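Local coordinates for protein ferulic acid decarboxylase 1 (Candida dubliniensis, PDB 4ZAD) that binds prenylated FMN and manganese and probably catalyses the reversible decarboxylation of ferulic, p-coumaric and cinnamic acids to their vinyl derivatives, at residues A[40-45]-A[71-76]; A[287-292]-A[328-333]; A[366-371]-A[452-457]. All coordinates share one frame; numbering follows the deposited sequence.

Contact 1 (A[40-45]-A[71-76]); sequences RKAYEN and LGCPGG
Cys73 meets Ala42 and Tyr43 of helix 34-45. Its SG stands over the face of the Tyr43 ring, 3.7 Å from the ring centroid and only 11° off the ring normal. This is a Cys sulfur-aromatic contact. The same sulfur touches the methyl group of Ala42, with SG to CB at 3.6 Å, so one sulfur touches two successive helix residues. The first torsion of Cys73 (chi1 -60°) keeps SG beside its own backbone N and turns it to the Tyr43 ring. Cys73 N donates a hydrogen bond to a water 2.6 Å away, and the water donates to Tyr43 OH over 2.8 Å. The phenol has further partners in Asn322 N and in Glu329, which would limit its rotation.

A type I turn follows from Cys73 to Gly76. Pro74 and Gly75 are its two central residues, and Gly76 N closes it on Cys73 O at 3.1 Å. Gly75 binds Glu329 through its N and Thr332 OG1 through its O. At Gly76 the backbone itself makes the contact: its CA lies at the edge of the Tyr43 ring, near the ring plane, 3.9 Å from CD1. The turn therefore lines the ring at both face and edge.

The guanidinium of Arg40 lies on the side of the ring away from Cys73. Tyr43 CD2 stands 3.4 Å above the guanidinium plane, near its rim. Arg40 NH1 reaches one turn down the helix to Glu44 OE1 in a nearly straight salt bridge.

The contact is buried. Ala42 also packs on Tyr512 of the second subunit. The contact joins helix 34-45 to the loop that leaves strand 69-71. That strand runs between strands 49-52 and 317-319, and its Leu71 packs on helix 9-19.

Contact 2 (A[287-292]-A[328-333]); sequences FGEMHG and DETHTL. With 4LU (1-deoxy-5-O-phosphono-1-(3,3,4,5-tetramethyl-9,11-dioxo-2,3,8,9,10,11-hexahydro-7H-quinolino[1,8-fg]pteridin-12-ium-7-y l)-D-ribitol), chain E.
Met290 and Thr330 have the nearest backbones here, with their CA atoms 5.4 Å apart. Residues 287-292 form a loop with a type I turn from Glu289 to Gly292, closed by Gly292 N on Glu289 O. The other segment begins the short helix 329-332. Asp328 is its N-cap: OD1 accepts from Thr330 N at 2.7 Å, on its anti side and 28° out of the carboxylate plane.

In the closest packing, Met290 CB lies 3.4 Å from both CB and OG1 of Thr330. Thr330 OG1 sits between its own backbone N and carbonyl carbon (chi1 58°), and this leaves CG2 beside the N. There the methyl touches C12 of the prenylated flavin at 3.9 Å. Met290 CG lies over the centre of the His291 ring.

Glu289, the predicted proton donor, points its carboxylate to the same cofactor. It has two conformers, so its exact approach is doubtful. Glu289 and Thr330 both belong to the prenylated-flavin pocket, where a Rift-related loop meets the C-terminal region.

His291 O accepts from Trp430 NE1 of the second subunit, and Gly292 makes backbone bonds to it. The loop joins strands 280-284 and 293-294, and helix 329-332 leads into helix 334-347.

Contact 3 (A[366-371]-A[452-457]); sequences QALWLA and ALAPFA
Leu368 packs on Ala454 and Phe456 in the UbiD C-terminal domain. It lies just before strand 369-374, an inner strand of the mixed five-stranded sheet. Ala454 is the N-cap of helix 455-458.

All the contacts across the two segments are apolar, and Leu368 is the sole residue of 366-371 that makes them. Its isobutyl fork meets the far end of the Phe456 ring. CD1 lies 4.2 Å from CE2, while CD2 comes to the ring obliquely. The two side chains run past each other in opposite directions. Phe456 holds CG between its backbone N and its carbonyl carbon (chi1 49°), which turns the ring back over Ala454. The methyl of Ala454 is 3.5 Å above the ring plane, offset toward the rim. The same ring also meets His411 edge-to-face.

Backbone bonds hold each segment in place. Leu368 pairs with His411 and Glu412, which ties the approach to strand 369-374 to the start of strand 412-417. Ala457 N bonds weakly to Ala454 O in the first helical turn. Leu368 packs on Thr433 and Phe456 on His436, both of the second subunit.

Leu368 CD2 is the shared point, 3.9 Å from Phe456 CZ and 4.1 Å from Ala454 CB.

How the contacts relate
The three contacts follow one another along the chain, and contact 2 lies in the middle: its centre is 11 Å from those of contacts 1 and 3. Contact 1 grips contact 2 by a salt bridge, Arg40 NH2 to Asp328 OD2 at 2.6 Å, and by a probable hydrogen bond, Tyr43 OH to Glu329 OE1 at 2.6 Å. Contact 3 is tied to it by Gln366 NE2 and Met290 O, 2.7 Å apart. Leu368 CD1 also packs on His291 CD2. Contact 2 touches the prenylated flavin. The side chain of Tyr43 in contact 1 is about 8 Å from the bound flavin. The side chain of Leu368 in contact 3 is about 13 Å from the bound flavin. All three contacts reach the second subunit.

Contact 1 (A[40-45]-A[71-76])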
loop_
_atom_site.group_PDB
_atom_site.type_symbol
_atom_site.label_atom_id
_atom_site.label_comp_id
_atom_site.label_asym_id
_atom_site.label_seq_id
_atom_site.Cartn_x
_atom_site.Cartn_y
_atom_site.Cartn_z
ATOM N N ARG A 40 19.442 8.589 5.027
ATOM C CA ARG A 40 18.098 8.104 5.287
ATOM C C ARG A 40 17.006 9.163 5.250
ATOM O O ARG A 40 15.920 8.902 4.755
ATOM C CB ARG A 40 18.032 7.421 6.643
ATOM C CG ARG A 40 18.284 5.935 6.524
ATOM C CD ARG A 40 17.121 5.348 5.815
ATOM N NE ARG A 40 17.493 4.494 4.709
ATOM C CZ ARG A 40 16.605 3.984 3.864
ATOM N NH1 ARG A 40 15.318 4.264 4.012
ATOM N NH2 ARG A 40 16.998 3.185 2.885
ATOM N N LYS A 41 17.275 10.327 5.826
ATOM C CA LYS A 41 16.318 11.392 5.841
ATOM C C LYS A 41 16.186 11.955 4.399
ATOM O O LYS A 41 15.074 12.237 3.944
ATOM C CB LYS A 41 16.734 12.437 6.873
ATOM C CG LYS A 41 15.709 13.532 7.084
ATOM C CD LYS A 41 15.784 14.227 8.464
ATOM C CE LYS A 41 14.462 15.069 8.712
ATOM N NZ LYS A 41 14.413 16.043 9.906
ATOM N N ALA A 42 17.303 12.042 3.674
ATOM C CA ALA A 42 17.306 12.323 2.233
ATOM C C ALA A 42 16.406 11.360 1.378
ATOM O O ALA A 42 15.587 11.807 0.589
ATOM C CB ALA A 42 18.739 12.301 1.710
ATOM N N TYR A 43 16.556 10.051 1.570
ATOM C CA TYR A 43 15.786 9.061 0.856
ATOM C C TYR A 43 14.342 9.274 1.122
ATOM O O TYR A 43 13.532 9.309 0.197
ATOM C CB TYR A 43 16.097 7.638 1.338
ATOM C CG TYR A 43 17.418 7.036 0.912
ATOM C CD1 TYR A 43 17.740 6.882 -0.430
ATOM C CD2 TYR A 43 18.321 6.565 1.858
ATOM C CE1 TYR A 43 18.946 6.322 -0.812
ATOM C CE2 TYR A 43 19.513 5.992 1.491
ATOM C CZ TYR A 43 19.821 5.858 0.160
ATOM O OH TYR A 43 21.003 5.283 -0.203
ATOM N N GLU A 44 14.022 9.384 2.397
ATOM C CA GLU A 44 12.640 9.226 2.873
ATOM C C GLU A 44 11.808 10.453 2.560
ATOM O O GLU A 44 10.605 10.344 2.396
ATOM C CB GLU A 44 12.610 8.888 4.387
ATOM C CG GLU A 44 13.145 7.468 4.697
ATOM C CD GLU A 44 13.580 7.194 6.171
ATOM O OE1 GLU A 44 14.231 6.148 6.385
ATOM O OE2 GLU A 44 13.271 7.979 7.109
ATOM N N ASN A 45 12.449 11.617 2.472
ATOM C CA ASN A 45 11.715 12.855 2.159
ATOM C C ASN A 45 11.982 13.375 0.739
ATOM O O ASN A 45 11.383 14.362 0.312
ATOM C CB ASN A 45 11.949 13.890 3.261
ATOM C CG ASN A 45 11.635 13.318 4.660
ATOM O OD1 ASN A 45 10.488 13.333 5.115
ATOM N ND2 ASN A 45 12.653 12.754 5.310
ATOM N N LEU A 71 29.435 10.599 -1.509
ATOM C CA LEU A 71 28.160 10.975 -2.137
ATOM C C LEU A 71 27.152 9.968 -1.646
ATOM O O LEU A 71 27.412 8.770 -1.696
ATOM C CB LEU A 71 28.227 10.901 -3.661
ATOM C CG LEU A 71 26.920 11.243 -4.372
ATOM C CD1 LEU A 71 26.473 12.644 -4.010
ATOM C CD2 LEU A 71 27.036 11.097 -5.876
ATOM N N GLY A 72 25.999 10.438 -1.184
ATOM C CA GLY A 72 24.934 9.545 -0.730
ATOM C C GLY A 72 23.650 9.614 -1.560
ATOM O O GLY A 72 23.410 10.564 -2.270
ATOM N N CYS A 73 22.811 8.602 -1.478
ATOM C CA CYS A 73 21.567 8.630 -2.234
ATOM C C CYS A 73 21.690 8.745 -3.744
ATOM O O CYS A 73 20.842 9.375 -4.356
ATOM C CB CYS A 73 20.715 9.798 -1.766
ATOM S SG CYS A 73 20.368 9.650 -0.119
ATOM N N PRO A 74 22.724 8.123 -4.350
ATOM C CA PRO A 74 22.936 8.272 -5.788
ATOM C C PRO A 74 21.769 7.763 -6.619
ATOM O O PRO A 74 21.554 8.249 -7.741
ATOM C CB PRO A 74 24.188 7.438 -6.045
ATOM C CG PRO A 74 24.182 6.412 -4.930
ATOM C CD PRO A 74 23.640 7.133 -3.759
ATOM N N GLY A 75 21.025 6.808 -6.060
ATOM C CA GLY A 75 19.893 6.203 -6.729
ATOM C C GLY A 75 18.617 6.430 -5.960
ATOM O O GLY A 75 17.635 5.706 -6.144
ATOM N N GLY A 76 18.611 7.409 -5.069
ATOM C CA GLY A 76 17.430 7.645 -4.253
ATOM C C GLY A 76 16.465 8.465 -5.073
ATOM O O GLY A 76 16.860 9.019 -6.080
HETATM O O HOH W 1 23.350 6.672 0.252
#

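Contact 2 (A[287-292]-A[328-333])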
loop_
_atom_site.group_PDB
_atom_site.type_symbol
_atom_site.label_atom_id
_atom_site.label_comp_id
_atom_site.label_asym_id
_atom_site.label_seq_id
_atom_site.Cartn_x
_atom_site.Cartn_y
_atom_site.Cartn_z
ATOM N N PHE A 287 23.939 -6.593 8.464
ATOM C CA PHE A 287 23.811 -5.283 7.846
ATOM C C PHE A 287 22.310 -4.963 7.761
ATOM O O PHE A 287 21.495 -5.852 7.539
ATOM C CB PHE A 287 24.446 -5.374 6.460
ATOM C CG PHE A 287 24.552 -4.082 5.732
ATOM C CD1 PHE A 287 25.201 -3.020 6.286
ATOM C CD2 PHE A 287 24.068 -3.971 4.443
ATOM C CE1 PHE A 287 25.350 -1.823 5.605
ATOM C CE2 PHE A 287 24.170 -2.785 3.742
ATOM C CZ PHE A 287 24.819 -1.691 4.332
ATOM N N GLY A 288 21.954 -3.708 7.966
ATOM C CA GLY A 288 20.619 -3.217 7.655
ATOM C C GLY A 288 20.396 -3.256 6.156
ATOM O O GLY A 288 21.077 -2.586 5.407
ATOM N N GLU A 289 19.487 -4.112 5.706
ATOM C CA GLU A 289 19.363 -4.410 4.274
ATOM C C GLU A 289 17.965 -4.123 3.725
ATOM O O GLU A 289 17.087 -3.610 4.419
ATOM C CB GLU A 289 19.783 -5.875 3.975
ATOM C CG GLU A 289 21.182 -6.062 3.295
ATOM C CD GLU A 289 21.176 -6.108 1.757
ATOM O OE1 GLU A 289 20.301 -5.496 1.100
ATOM O OE2 GLU A 289 22.089 -6.771 1.201
ATOM N N MET A 290 17.797 -4.509 2.467
ATOM C CA MET A 290 16.714 -4.119 1.580
ATOM C C MET A 290 15.267 -4.319 2.013
ATOM O O MET A 290 14.366 -3.733 1.397
ATOM C CB MET A 290 16.930 -4.818 0.215
ATOM C CG MET A 290 16.851 -6.344 0.270
ATOM S SD MET A 290 17.211 -7.056 -1.328
ATOM C CE MET A 290 15.733 -6.523 -2.184
ATOM N N HIS A 291 15.022 -5.123 3.037
ATOM C CA HIS A 291 13.663 -5.311 3.509
ATOM C C HIS A 291 13.376 -4.455 4.714
ATOM O O HIS A 291 12.282 -4.503 5.251
ATOM C CB HIS A 291 13.407 -6.769 3.770
ATOM C CG HIS A 291 13.626 -7.620 2.563
ATOM N ND1 HIS A 291 14.623 -8.566 2.491
ATOM C CD2 HIS A 291 12.999 -7.642 1.359
ATOM C CE1 HIS A 291 14.582 -9.156 1.309
ATOM N NE2 HIS A 291 13.616 -8.605 0.597
ATOM N N GLY A 292 14.357 -3.661 5.127
ATOM C CA GLY A 292 14.156 -2.676 6.177
ATOM C C GLY A 292 14.553 -3.066 7.594
ATOM O O GLY A 292 14.258 -2.304 8.534
ATOM N N ASP A 328 14.987 3.260 -1.788
ATOM C CA ASP A 328 16.450 3.416 -1.881
ATOM C C ASP A 328 16.987 2.562 -3.005
ATOM O O ASP A 328 16.207 1.883 -3.639
ATOM C CB ASP A 328 17.175 3.173 -0.527
ATOM C CG ASP A 328 17.210 1.706 -0.068
ATOM O OD1 ASP A 328 17.906 0.862 -0.666
ATOM O OD2 ASP A 328 16.619 1.401 0.974
ATOM N N GLU A 329 18.291 2.614 -3.284
ATOM C CA GLU A 329 18.892 1.814 -4.366
ATOM C C GLU A 329 18.557 0.336 -4.287
ATOM O O GLU A 329 18.536 -0.329 -5.316
ATOM C CB GLU A 329 20.430 1.889 -4.388
ATOM C CG GLU A 329 21.056 3.265 -4.630
ATOM C CD GLU A 329 20.918 4.201 -3.436
ATOM O OE1 GLU A 329 20.922 3.731 -2.269
ATOM O OE2 GLU A 329 20.805 5.417 -3.698
ATOM N N THR A 330 18.337 -0.219 -3.103
ATOM C CA THR A 330 17.994 -1.644 -3.050
ATOM C C THR A 330 16.542 -1.836 -3.481
ATOM O O THR A 330 16.019 -2.946 -3.463
ATOM C CB THR A 330 18.220 -2.283 -1.670
ATOM O OG1 THR A 330 17.455 -1.592 -0.662
ATOM C CG2 THR A 330 19.676 -2.228 -1.312
ATOM N N HIS A 331 15.888 -0.745 -3.876
ATOM C CA HIS A 331 14.554 -0.834 -4.450
ATOM C C HIS A 331 14.563 -0.409 -5.937
ATOM O O HIS A 331 14.162 -1.180 -6.839
ATOM C CB HIS A 331 13.577 -0.055 -3.552
ATOM C CG HIS A 331 13.781 -0.341 -2.094
ATOM N ND1 HIS A 331 13.778 -1.627 -1.591
ATOM C CD2 HIS A 331 14.074 0.466 -1.049
ATOM C CE1 HIS A 331 14.014 -1.589 -0.294
ATOM N NE2 HIS A 331 14.196 -0.332 0.060
ATOM N N THR A 332 15.053 0.792 -6.195
ATOM C CA THR A 332 15.048 1.323 -7.542
ATOM C C THR A 332 15.976 0.503 -8.434
ATOM O O THR A 332 15.648 0.245 -9.603
ATOM C CB THR A 332 15.533 2.731 -7.587
ATOM O OG1 THR A 332 16.820 2.789 -6.966
ATOM C CG2 THR A 332 14.539 3.666 -6.911
ATOM N N LEU A 333 17.118 0.094 -7.899
ATOM C CA LEU A 333 18.063 -0.629 -8.721
ATOM C C LEU A 333 17.888 -2.141 -8.572
ATOM O O LEU A 333 17.917 -2.860 -9.564
ATOM C CB LEU A 333 19.532 -0.229 -8.428
ATOM C CG LEU A 333 20.039 1.156 -8.841
ATOM C CD1 LEU A 333 21.511 1.261 -8.574
ATOM C CD2 LEU A 333 19.733 1.438 -10.339
HETATM C C9 4LU E . 22.453 -4.289 -5.157
HETATM C C8 4LU E . 22.713 -2.926 -4.967
HETATM C C7 4LU E . 23.268 -2.464 -3.765
HETATM C C10 4LU E . 23.697 -7.509 -3.856
HETATM C C6 4LU E . 23.493 -3.453 -2.672
HETATM N N3 4LU E . 24.974 -9.323 -2.263
HETATM C C2 4LU E . 24.601 -9.675 -3.499
HETATM C C13 4LU E . 25.549 -2.803 -1.676
HETATM C C5 4LU E . 24.086 -3.049 -1.392
HETATM C C1 4LU E . 23.863 -5.475 -0.784
HETATM O O2 4LU E . 24.876 -10.823 -3.872
HETATM N N1 4LU E . 23.963 -8.778 -4.291
HETATM C C4 4LU E . 24.721 -8.092 -1.774
HETATM O O4 4LU E . 25.128 -7.904 -0.602
HETATM C C4A 4LU E . 24.072 -7.153 -2.542
HETATM N N5 4LU E . 23.420 -5.836 -1.955
HETATM C C3 4LU E . 24.197 -4.164 -0.466
HETATM C C12 4LU E . 23.483 -1.788 -0.783
HETATM C C5A 4LU E . 23.152 -4.879 -2.919
HETATM C C7M 4LU E . 23.589 -1.013 -3.523
HETATM C C8M 4LU E . 22.420 -2.010 -6.126
HETATM C C9A 4LU E . 22.810 -5.281 -4.231
HETATM N N10 4LU E . 23.072 -6.623 -4.680
HETATM C "C1'" 4LU E . 22.231 -7.251 -5.709
HETATM C "C2'" 4LU E . 23.108 -7.522 -6.932
HETATM O "O2'" 4LU E . 23.865 -6.330 -7.225
HETATM C "C3'" 4LU E . 22.291 -7.972 -8.150
HETATM O "O3'" 4LU E . 21.642 -9.229 -7.866
HETATM C "C4'" 4LU E . 23.161 -8.119 -9.417
HETATM O "O4'" 4LU E . 22.433 -8.850 -10.409
HETATM C "C5'" 4LU E . 24.457 -8.896 -9.133
HETATM O "O5'" 4LU E . 25.257 -9.106 -10.280
HETATM P P 4LU E . 25.349 -10.496 -11.041
HETATM O O2P 4LU E . 26.497 -10.146 -11.988
HETATM O O3P 4LU E . 23.942 -10.658 -11.655
HETATM O O1P 4LU E . 25.654 -11.541 -9.988
#

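Contact 3 (A[366-371]-A[452-457])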
loop_
_atom_site.group_PDB
_atom_site.type_symbol
_atom_site.label_atom_id
_atom_site.label_comp_id
_atom_site.label_asym_id
_atom_site.label_seq_id
_atom_site.Cartn_x
_atom_site.Cartn_y
_atom_site.Cartn_z
ATOM N N GLN A 366 9.150 -3.807 -0.812
ATOM C CA GLN A 366 10.623 -4.079 -0.622
ATOM C C GLN A 366 11.181 -5.110 -1.639
ATOM O O GLN A 366 12.118 -5.871 -1.365
ATOM C CB GLN A 366 10.927 -4.534 0.799
ATOM C CG GLN A 366 10.278 -3.710 1.867
ATOM C CD GLN A 366 10.903 -2.358 2.055
ATOM O OE1 GLN A 366 10.215 -1.410 2.411
ATOM N NE2 GLN A 366 12.210 -2.254 1.836
ATOM N N ALA A 367 10.596 -5.120 -2.830
ATOM C CA ALA A 367 11.120 -5.895 -3.932
ATOM C C ALA A 367 10.947 -7.369 -3.659
ATOM O O ALA A 367 11.718 -8.185 -4.168
ATOM C CB ALA A 367 12.574 -5.542 -4.238
ATOM N N LEU A 368 9.897 -7.694 -2.904
ATOM C CA LEU A 368 9.428 -9.068 -2.682
ATOM C C LEU A 368 8.270 -9.430 -3.619
ATOM O O LEU A 368 7.973 -10.615 -3.805
ATOM C CB LEU A 368 8.984 -9.243 -1.240
ATOM C CG LEU A 368 10.154 -9.294 -0.255
ATOM C CD1 LEU A 368 9.776 -8.854 1.122
ATOM C CD2 LEU A 368 10.761 -10.702 -0.241
ATOM N N TRP A 369 7.642 -8.428 -4.240
ATOM C CA TRP A 369 6.482 -8.656 -5.117
ATOM C C TRP A 369 6.840 -8.259 -6.493
ATOM O O TRP A 369 7.509 -7.257 -6.686
ATOM C CB TRP A 369 5.333 -7.732 -4.760
ATOM C CG TRP A 369 4.574 -8.042 -3.608
ATOM C CD1 TRP A 369 4.870 -8.931 -2.634
ATOM C CD2 TRP A 369 3.364 -7.406 -3.237
ATOM N NE1 TRP A 369 3.889 -8.903 -1.663
ATOM C CE2 TRP A 369 2.948 -7.971 -2.028
ATOM C CE3 TRP A 369 2.595 -6.400 -3.810
ATOM C CZ2 TRP A 369 1.791 -7.580 -1.395
ATOM C CZ3 TRP A 369 1.470 -6.003 -3.203
ATOM C CH2 TRP A 369 1.058 -6.595 -1.996
ATOM N N LEU A 370 6.304 -8.963 -7.462
ATOM C CA LEU A 370 6.465 -8.543 -8.875
ATOM C C LEU A 370 5.079 -8.466 -9.451
ATOM O O LEU A 370 4.392 -9.443 -9.516
ATOM C CB LEU A 370 7.307 -9.542 -9.682
ATOM C CG LEU A 370 7.562 -9.165 -11.151
ATOM C CD1 LEU A 370 8.476 -7.939 -11.183
ATOM C CD2 LEU A 370 8.163 -10.299 -11.986
ATOM N N ALA A 371 4.653 -7.284 -9.824
ATOM C CA ALA A 371 3.377 -7.126 -10.490
ATOM C C ALA A 371 3.597 -7.490 -11.934
ATOM O O ALA A 371 4.622 -7.081 -12.525
ATOM C CB ALA A 371 2.887 -5.678 -10.371
ATOM N N ALA A 452 17.050 -16.096 1.005
ATOM C CA ALA A 452 17.560 -16.082 2.402
ATOM C C ALA A 452 17.556 -14.740 3.132
ATOM O O ALA A 452 17.536 -14.746 4.345
ATOM C CB ALA A 452 18.990 -16.691 2.481
ATOM N N LEU A 453 17.616 -13.613 2.429
ATOM C CA LEU A 453 17.483 -12.316 3.113
ATOM C C LEU A 453 16.045 -11.939 3.522
ATOM O O LEU A 453 15.887 -11.185 4.478
ATOM C CB LEU A 453 18.098 -11.175 2.313
ATOM C CG LEU A 453 19.620 -10.951 2.408
ATOM C CD1 LEU A 453 20.444 -12.152 1.835
ATOM C CD2 LEU A 453 20.004 -9.617 1.706
ATOM N N ALA A 454 15.007 -12.431 2.836
ATOM C CA ALA A 454 13.625 -12.143 3.246
ATOM C C ALA A 454 13.555 -12.342 4.734
ATOM O O ALA A 454 13.999 -13.386 5.227
ATOM C CB ALA A 454 12.624 -13.068 2.601
ATOM N N PRO A 455 13.009 -11.346 5.465
ATOM C CA PRO A 455 12.942 -11.495 6.890
ATOM C C PRO A 455 12.150 -12.701 7.330
ATOM O O PRO A 455 12.589 -13.418 8.260
ATOM C CB PRO A 455 12.277 -10.193 7.324
ATOM C CG PRO A 455 12.792 -9.233 6.366
ATOM C CD PRO A 455 12.753 -9.944 5.081
ATOM N N PHE A 456 11.003 -12.924 6.675
ATOM C CA PHE A 456 10.140 -14.044 7.034
ATOM C C PHE A 456 10.884 -15.378 6.892
ATOM O O PHE A 456 10.552 -16.331 7.590
ATOM C CB PHE A 456 8.798 -14.034 6.264
ATOM C CG PHE A 456 8.921 -13.843 4.763
ATOM C CD1 PHE A 456 9.415 -14.843 3.958
ATOM C CD2 PHE A 456 8.485 -12.678 4.159
ATOM C CE1 PHE A 456 9.492 -14.658 2.581
ATOM C CE2 PHE A 456 8.555 -12.503 2.779
ATOM C CZ PHE A 456 9.059 -13.466 2.000
ATOM N N ALA A 457 11.896 -15.412 6.013
ATOM C CA ALA A 457 12.790 -16.575 5.885
ATOM C C ALA A 457 13.961 -16.544 6.885
ATOM O O ALA A 457 14.258 -17.555 7.504
ATOM C CB ALA A 457 13.308 -16.732 4.453
#